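Local structure of ubiquitin-conjugating enzyme-like protein (Leishmania mexicana, 6ZM3) at residues G33-A38 / Y44-I49; E58-S63 / P135-T140. The protein is probably a ubiquitin E2 variant that works with a partner E2 enzyme in building ubiquitin chains. All blocks are in the same frame, centred on the assembly; numbering follows the deposited sequence.

In the fold
Both contacts lie mainly at the surface and meet on the antiparallel sheet of the ubiquitin-conjugating fold, their centres about 18 Å apart. Contact 1 is a beta hairpin, close in sequence, joining strands 30-34 and 44-50; it combines backbone pairing with aromatic packing, and its Trp45 is buried between strands and helices. Contact 2 spans 72 residues of chain and ties the start of strand 61-67 to the C-terminal loop, with no beta pairing: one arginine, one carbonyl and two waters do most of the work. Strands 44-50 and 61-67 are sheet neighbours, and Ile49 O of contact 1 lies 2.8 Å from Leu62 N of contact 2, a probable hydrogen bond.

Contact 1: G33-A38 / Y44-I49; sequences GLRDTA and YWNGTI
The carbonyl oxygen of Tyr44 is gripped twice at the loop end of a beta hairpin: Arg35 N donates to Tyr44 O at 3.0 Å, tilted from the carbonyl plane, and a water donates to the same oxygen while accepting from Asp36 N. The water thus carries the link on to a residue whose own amide lies too far for a direct bond. Deeper in the hairpin, Gly33 and Asn46 form an antiparallel hydrogen-bonded pair, with Asn46 N to Gly33 O at 2.7 Å and Gly33 N to Asn46 O at 3.1 Å. Between this pair and the Arg35 bond, Leu34 and Trp45 form a non-hydrogen-bonded pair.

Arg35, just past the end of strand 30-34, suits its place because its long chain can run beside Tyr44 and serve several partners. CG stands anti to the backbone N (chi1 -176°) and the chain bends at chi3, laying the guanidinium flat on the tyrosine ring, the planes 2° apart and the centres 4.1 Å. The cation-pi contact is off-centre: Arg35 CZ lies nearer Tyr44 CG than the middle of the ring. Asp36 holds the group from its edge: NE donates to OD1 at 2.9 Å and NH2 to OD2, a side-on salt bridge that should fix the rotation of the plane. NH1 has its own salt bridge to Glu65, and the tyrosine ring also stacks with Tyr67.

Trp45 is buried on the other side of the hairpin, touching Leu13 and Leu17 of helix 9-22 and Met113 of helix 113-125, its NE1 bonded to Phe42 O. A branched aliphatic residue fits beside this wide ring: Leu34 CD1 sits over the indole face, 3.9 Å from the centroid of the six-membered ring.

Contact 2: E58-S63 / P135-T140; sequences EYRILS and PPEGST
Arg60 and Pro135 meet in two hydrogen bonds to a single atom: NH1 and NH2 of Arg60 each lie 2.8 Å from Pro135 O. The grip is end-on, with the oxygen in the guanidinium plane, and the N-H angles of 143° and 146° are bent because two donors share one acceptor. The single positive charge of the guanidinium would probably polarise the carbonyl. Arginine suits this place through its length: the chain is extended from CG to NE and carries the charge from just before strand 61-67 across to the loop.

Packing adds a second layer. The backbone of Glu137 lies over one face of the guanidinium, with Glu137 N 3.5 Å from Arg60 NH2, and Glu137 CA is offset toward the rim. The glutamate chain, also extended, passes at a slant across the arginine and brings OE2 to 3.8 Å from Arg60 CG. The opposite charges are near but do not touch.

Water-mediated bonds use the carboxylate instead. Glu137 OE2 accepts from two waters; one also donates to Glu58 O, the other accepts from Ile61 N at 2.9 Å, so a single oxygen reaches backbone groups before and after Arg60 in the chain.

A type II turn from Pro136 to Ser139 shapes the loop, closed by Ser139 N to Pro136 O; Gly138 takes its third position, at a positive phi that favours glycine.

In the fold, the loop follows helix 113-125 and meets the residues that lead into strand 61-67, where Arg60 pairs by backbone with Gly51, just beyond strand 44-50, and Leu62 with Ile49 within it.

Contact 1: G33-A38 / Y44-I49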
loop_
_atom_site.group_PDB
_atom_site.type_symbol
_atom_site.label_atom_id
_atom_site.label_comp_id
_atom_site.label_asym_id
_atom_site.label_seq_id
_atom_site.Cartn_x
_atom_site.Cartn_y
_atom_site.Cartn_z
ATOM N N GLY B 33 -5.299 12.097 6.638
ATOM C CA GLY B 33 -5.725 12.814 5.454
ATOM C C GLY B 33 -7.087 12.295 5.031
ATOM O O GLY B 33 -7.462 11.178 5.396
ATOM N N LEU B 34 -7.818 13.142 4.303
ATOM C CA LEU B 34 -9.199 12.853 3.922
ATOM C C LEU B 34 -9.182 11.615 3.015
ATOM O O LEU B 34 -8.339 11.531 2.127
ATOM C CB LEU B 34 -9.693 14.106 3.182
ATOM C CG LEU B 34 -11.166 14.495 3.284
ATOM C CD1 LEU B 34 -11.694 14.407 4.716
ATOM C CD2 LEU B 34 -11.373 15.916 2.763
ATOM N N ARG B 35 -10.088 10.656 3.265
ATOM C CA ARG B 35 -10.126 9.423 2.492
ATOM C C ARG B 35 -10.712 9.656 1.101
ATOM O O ARG B 35 -10.099 9.269 0.096
ATOM C CB ARG B 35 -10.899 8.317 3.209
ATOM C CG ARG B 35 -10.855 7.001 2.434
ATOM C CD ARG B 35 -11.740 5.934 3.037
ATOM N NE ARG B 35 -13.122 6.135 2.687
ATOM C CZ ARG B 35 -14.110 5.374 3.123
ATOM N NH1 ARG B 35 -13.844 4.389 3.966
ATOM N NH2 ARG B 35 -15.350 5.612 2.724
ATOM N N ASP B 36 -11.919 10.243 1.079
ATOM C CA ASP B 36 -12.717 10.483 -0.112
ATOM C C ASP B 36 -12.620 11.965 -0.438
ATOM O O ASP B 36 -12.965 12.827 0.372
ATOM C CB ASP B 36 -14.193 10.087 0.061
ATOM C CG ASP B 36 -14.445 8.742 0.742
ATOM O OD1 ASP B 36 -13.763 7.763 0.400
ATOM O OD2 ASP B 36 -15.332 8.678 1.629
ATOM N N THR B 37 -12.212 12.220 -1.672
ATOM C CA THR B 37 -11.916 13.542 -2.192
ATOM C C THR B 37 -13.152 14.453 -2.220
ATOM O O THR B 37 -13.009 15.675 -2.202
ATOM C CB THR B 37 -11.142 13.386 -3.509
ATOM O OG1 THR B 37 -10.487 14.616 -3.816
ATOM C CG2 THR B 37 -11.991 12.895 -4.666
ATOM N N ALA B 38 -14.361 13.879 -2.209
ATOM C CA ALA B 38 -15.578 14.658 -2.389
ATOM C C ALA B 38 -16.532 14.688 -1.182
ATOM O O ALA B 38 -17.631 15.239 -1.305
ATOM C CB ALA B 38 -16.311 14.157 -3.610
ATOM N N TYR B 44 -14.659 9.961 6.666
ATOM C CA TYR B 44 -13.574 9.000 6.707
ATOM C C TYR B 44 -12.223 9.631 6.402
ATOM O O TYR B 44 -12.122 10.406 5.449
ATOM C CB TYR B 44 -13.860 7.858 5.730
ATOM C CG TYR B 44 -14.864 6.877 6.294
ATOM C CD1 TYR B 44 -14.468 5.886 7.181
ATOM C CD2 TYR B 44 -16.203 6.953 5.959
ATOM C CE1 TYR B 44 -15.382 4.986 7.712
ATOM C CE2 TYR B 44 -17.128 6.046 6.465
ATOM C CZ TYR B 44 -16.717 5.064 7.346
ATOM O OH TYR B 44 -17.618 4.185 7.886
ATOM N N TRP B 45 -11.220 9.221 7.190
ATOM C CA TRP B 45 -9.844 9.645 7.055
ATOM C C TRP B 45 -8.937 8.430 6.933
ATOM O O TRP B 45 -9.191 7.399 7.549
ATOM C CB TRP B 45 -9.455 10.531 8.254
ATOM C CG TRP B 45 -10.306 11.754 8.387
ATOM C CD1 TRP B 45 -11.624 11.816 8.726
ATOM C CD2 TRP B 45 -9.871 13.117 8.219
ATOM N NE1 TRP B 45 -12.058 13.113 8.732
ATOM C CE2 TRP B 45 -10.999 13.934 8.408
ATOM C CE3 TRP B 45 -8.650 13.702 7.868
ATOM C CZ2 TRP B 45 -10.934 15.329 8.350
ATOM C CZ3 TRP B 45 -8.599 15.075 7.745
ATOM C CH2 TRP B 45 -9.721 15.878 7.996
ATOM N N ASN B 46 -7.887 8.568 6.135
ATOM C CA ASN B 46 -6.851 7.569 6.006
ATOM C C ASN B 46 -5.837 7.935 7.068
ATOM O O ASN B 46 -5.592 9.115 7.249
ATOM C CB ASN B 46 -6.137 7.644 4.655
ATOM C CG ASN B 46 -6.977 7.279 3.453
ATOM O OD1 ASN B 46 -8.010 6.645 3.579
ATOM N ND2 ASN B 46 -6.532 7.668 2.270
ATOM N N GLY B 47 -5.272 6.936 7.758
ATOM C CA GLY B 47 -4.170 7.177 8.670
ATOM C C GLY B 47 -2.964 6.315 8.313
ATOM O O GLY B 47 -3.076 5.203 7.778
ATOM N N THR B 48 -1.798 6.882 8.561
ATOM C CA THR B 48 -0.547 6.180 8.444
ATOM C C THR B 48 0.194 6.311 9.764
ATOM O O THR B 48 0.318 7.434 10.266
ATOM C CB THR B 48 0.325 6.793 7.333
ATOM O OG1 THR B 48 -0.452 6.725 6.136
ATOM C CG2 THR B 48 1.648 6.075 7.151
ATOM N N ILE B 49 0.786 5.188 10.215
ATOM C CA ILE B 49 1.844 5.175 11.221
ATOM C C ILE B 49 3.065 4.452 10.663
ATOM O O ILE B 49 2.935 3.341 10.153
ATOM C CB ILE B 49 1.353 4.447 12.494
ATOM C CG1 ILE B 49 0.271 5.244 13.230
ATOM C CG2 ILE B 49 2.537 4.086 13.381
ATOM C CD1 ILE B 49 -0.618 4.400 14.155
HETATM O O HOH W 1 -13.575 11.441 3.463
#

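Contact 2: E58-S63 / P135-T140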
loop_
_atom_site.group_PDB
_atom_site.type_symbol
_atom_site.label_atom_id
_atom_site.label_comp_id
_atom_site.label_asym_id
_atom_site.label_seq_id
_atom_site.Cartn_x
_atom_site.Cartn_y
_atom_site.Cartn_z
ATOM N N GLU B 58 9.298 -1.690 13.640
ATOM C CA GLU B 58 10.090 -0.583 13.109
ATOM C C GLU B 58 9.958 -0.464 11.590
ATOM O O GLU B 58 10.083 -1.454 10.875
ATOM C CB GLU B 58 11.572 -0.629 13.507
ATOM C CG GLU B 58 12.346 -1.813 12.957
ATOM C CD GLU B 58 13.799 -1.908 13.434
ATOM O OE1 GLU B 58 14.529 -2.740 12.905
ATOM O OE2 GLU B 58 14.201 -1.136 14.330
ATOM N N TYR B 59 9.712 0.779 11.149
ATOM C CA TYR B 59 9.718 1.230 9.759
ATOM C C TYR B 59 8.590 0.604 8.934
ATOM O O TYR B 59 8.489 0.884 7.739
ATOM C CB TYR B 59 11.095 1.136 9.085
ATOM C CG TYR B 59 12.282 1.527 9.932
ATOM C CD1 TYR B 59 12.363 2.783 10.522
ATOM C CD2 TYR B 59 13.328 0.640 10.151
ATOM C CE1 TYR B 59 13.458 3.139 11.298
ATOM C CE2 TYR B 59 14.416 0.971 10.942
ATOM C CZ TYR B 59 14.478 2.228 11.518
ATOM O OH TYR B 59 15.543 2.561 12.304
ATOM N N ARG B 60 7.721 -0.198 9.563
ATOM C CA ARG B 60 6.569 -0.695 8.833
ATOM C C ARG B 60 5.659 0.487 8.503
ATOM O O ARG B 60 5.355 1.318 9.374
ATOM C CB ARG B 60 5.757 -1.750 9.596
ATOM C CG ARG B 60 6.500 -3.066 9.831
ATOM C CD ARG B 60 5.759 -4.060 10.693
ATOM N NE ARG B 60 6.458 -5.348 10.732
ATOM C CZ ARG B 60 5.830 -6.516 10.754
ATOM N NH1 ARG B 60 4.514 -6.554 10.793
ATOM N NH2 ARG B 60 6.513 -7.644 10.751
ATOM N N ILE B 61 5.147 0.504 7.258
ATOM C CA ILE B 61 4.167 1.514 6.863
ATOM C C ILE B 61 2.780 0.979 7.183
ATOM O O ILE B 61 2.260 0.140 6.462
ATOM C CB ILE B 61 4.344 1.906 5.369
ATOM C CG1 ILE B 61 5.720 2.544 5.174
ATOM C CG2 ILE B 61 3.253 2.878 4.927
ATOM C CD1 ILE B 61 6.199 2.567 3.745
ATOM N N LEU B 62 2.233 1.364 8.345
ATOM C CA LEU B 62 0.980 0.780 8.786
ATOM C C LEU B 62 -0.182 1.704 8.414
ATOM O O LEU B 62 -0.188 2.884 8.761
ATOM C CB LEU B 62 1.092 0.549 10.304
ATOM C CG LEU B 62 2.302 -0.264 10.775
ATOM C CD1 LEU B 62 2.341 -0.281 12.296
ATOM C CD2 LEU B 62 2.269 -1.709 10.257
ATOM N N SER B 63 -1.243 1.136 7.820
ATOM C CA SER B 63 -2.389 1.887 7.337
ATOM C C SER B 63 -3.562 1.690 8.297
ATOM O O SER B 63 -3.777 0.580 8.796
ATOM C CB SER B 63 -2.811 1.487 5.921
ATOM O OG SER B 63 -1.832 1.903 4.941
ATOM N N PRO B 135 2.905 -10.006 12.878
ATOM C CA PRO B 135 2.676 -10.865 11.718
ATOM C C PRO B 135 3.663 -10.434 10.636
ATOM O O PRO B 135 4.333 -9.390 10.755
ATOM C CB PRO B 135 1.200 -10.623 11.363
ATOM C CG PRO B 135 0.914 -9.237 11.905
ATOM C CD PRO B 135 1.784 -9.093 13.143
ATOM N N PRO B 136 3.847 -11.242 9.565
ATOM C CA PRO B 136 4.726 -10.834 8.473
ATOM C C PRO B 136 4.337 -9.438 7.987
ATOM O O PRO B 136 3.149 -9.064 7.991
ATOM C CB PRO B 136 4.453 -11.895 7.389
ATOM C CG PRO B 136 4.044 -13.120 8.190
ATOM C CD PRO B 136 3.238 -12.568 9.356
ATOM N N GLU B 137 5.367 -8.687 7.601
ATOM C CA GLU B 137 5.208 -7.329 7.115
ATOM C C GLU B 137 4.361 -7.388 5.855
ATOM O O GLU B 137 4.669 -8.190 4.978
ATOM C CB GLU B 137 6.560 -6.736 6.733
ATOM C CG GLU B 137 6.462 -5.241 6.421
ATOM C CD GLU B 137 7.835 -4.588 6.455
ATOM O OE1 GLU B 137 8.795 -5.303 6.643
ATOM O OE2 GLU B 137 7.931 -3.381 6.327
ATOM N N GLY B 138 3.282 -6.595 5.828
ATOM C CA GLY B 138 2.372 -6.465 4.700
ATOM C C GLY B 138 1.035 -7.146 4.968
ATOM O O GLY B 138 0.112 -7.020 4.162
ATOM N N SER B 139 0.944 -7.869 6.098
ATOM C CA SER B 139 -0.257 -8.628 6.415
ATOM C C SER B 139 -1.399 -7.657 6.665
ATOM O O SER B 139 -1.174 -6.539 7.128
ATOM C CB SER B 139 -0.026 -9.528 7.612
ATOM O OG SER B 139 1.171 -10.294 7.462
ATOM N N THR B 140 -2.616 -8.103 6.351
ATOM C CA THR B 140 -3.839 -7.342 6.523
ATOM C C THR B 140 -4.793 -8.256 7.288
ATOM O O THR B 140 -4.495 -9.440 7.403
ATOM C CB THR B 140 -4.405 -6.858 5.176
ATOM O OG1 THR B 140 -4.740 -8.003 4.394
ATOM C CG2 THR B 140 -3.447 -6.015 4.355
HETATM O O HOH W 2 10.064 -2.215 8.098
HETATM O O HOH W 3 5.602 -1.803 5.571
#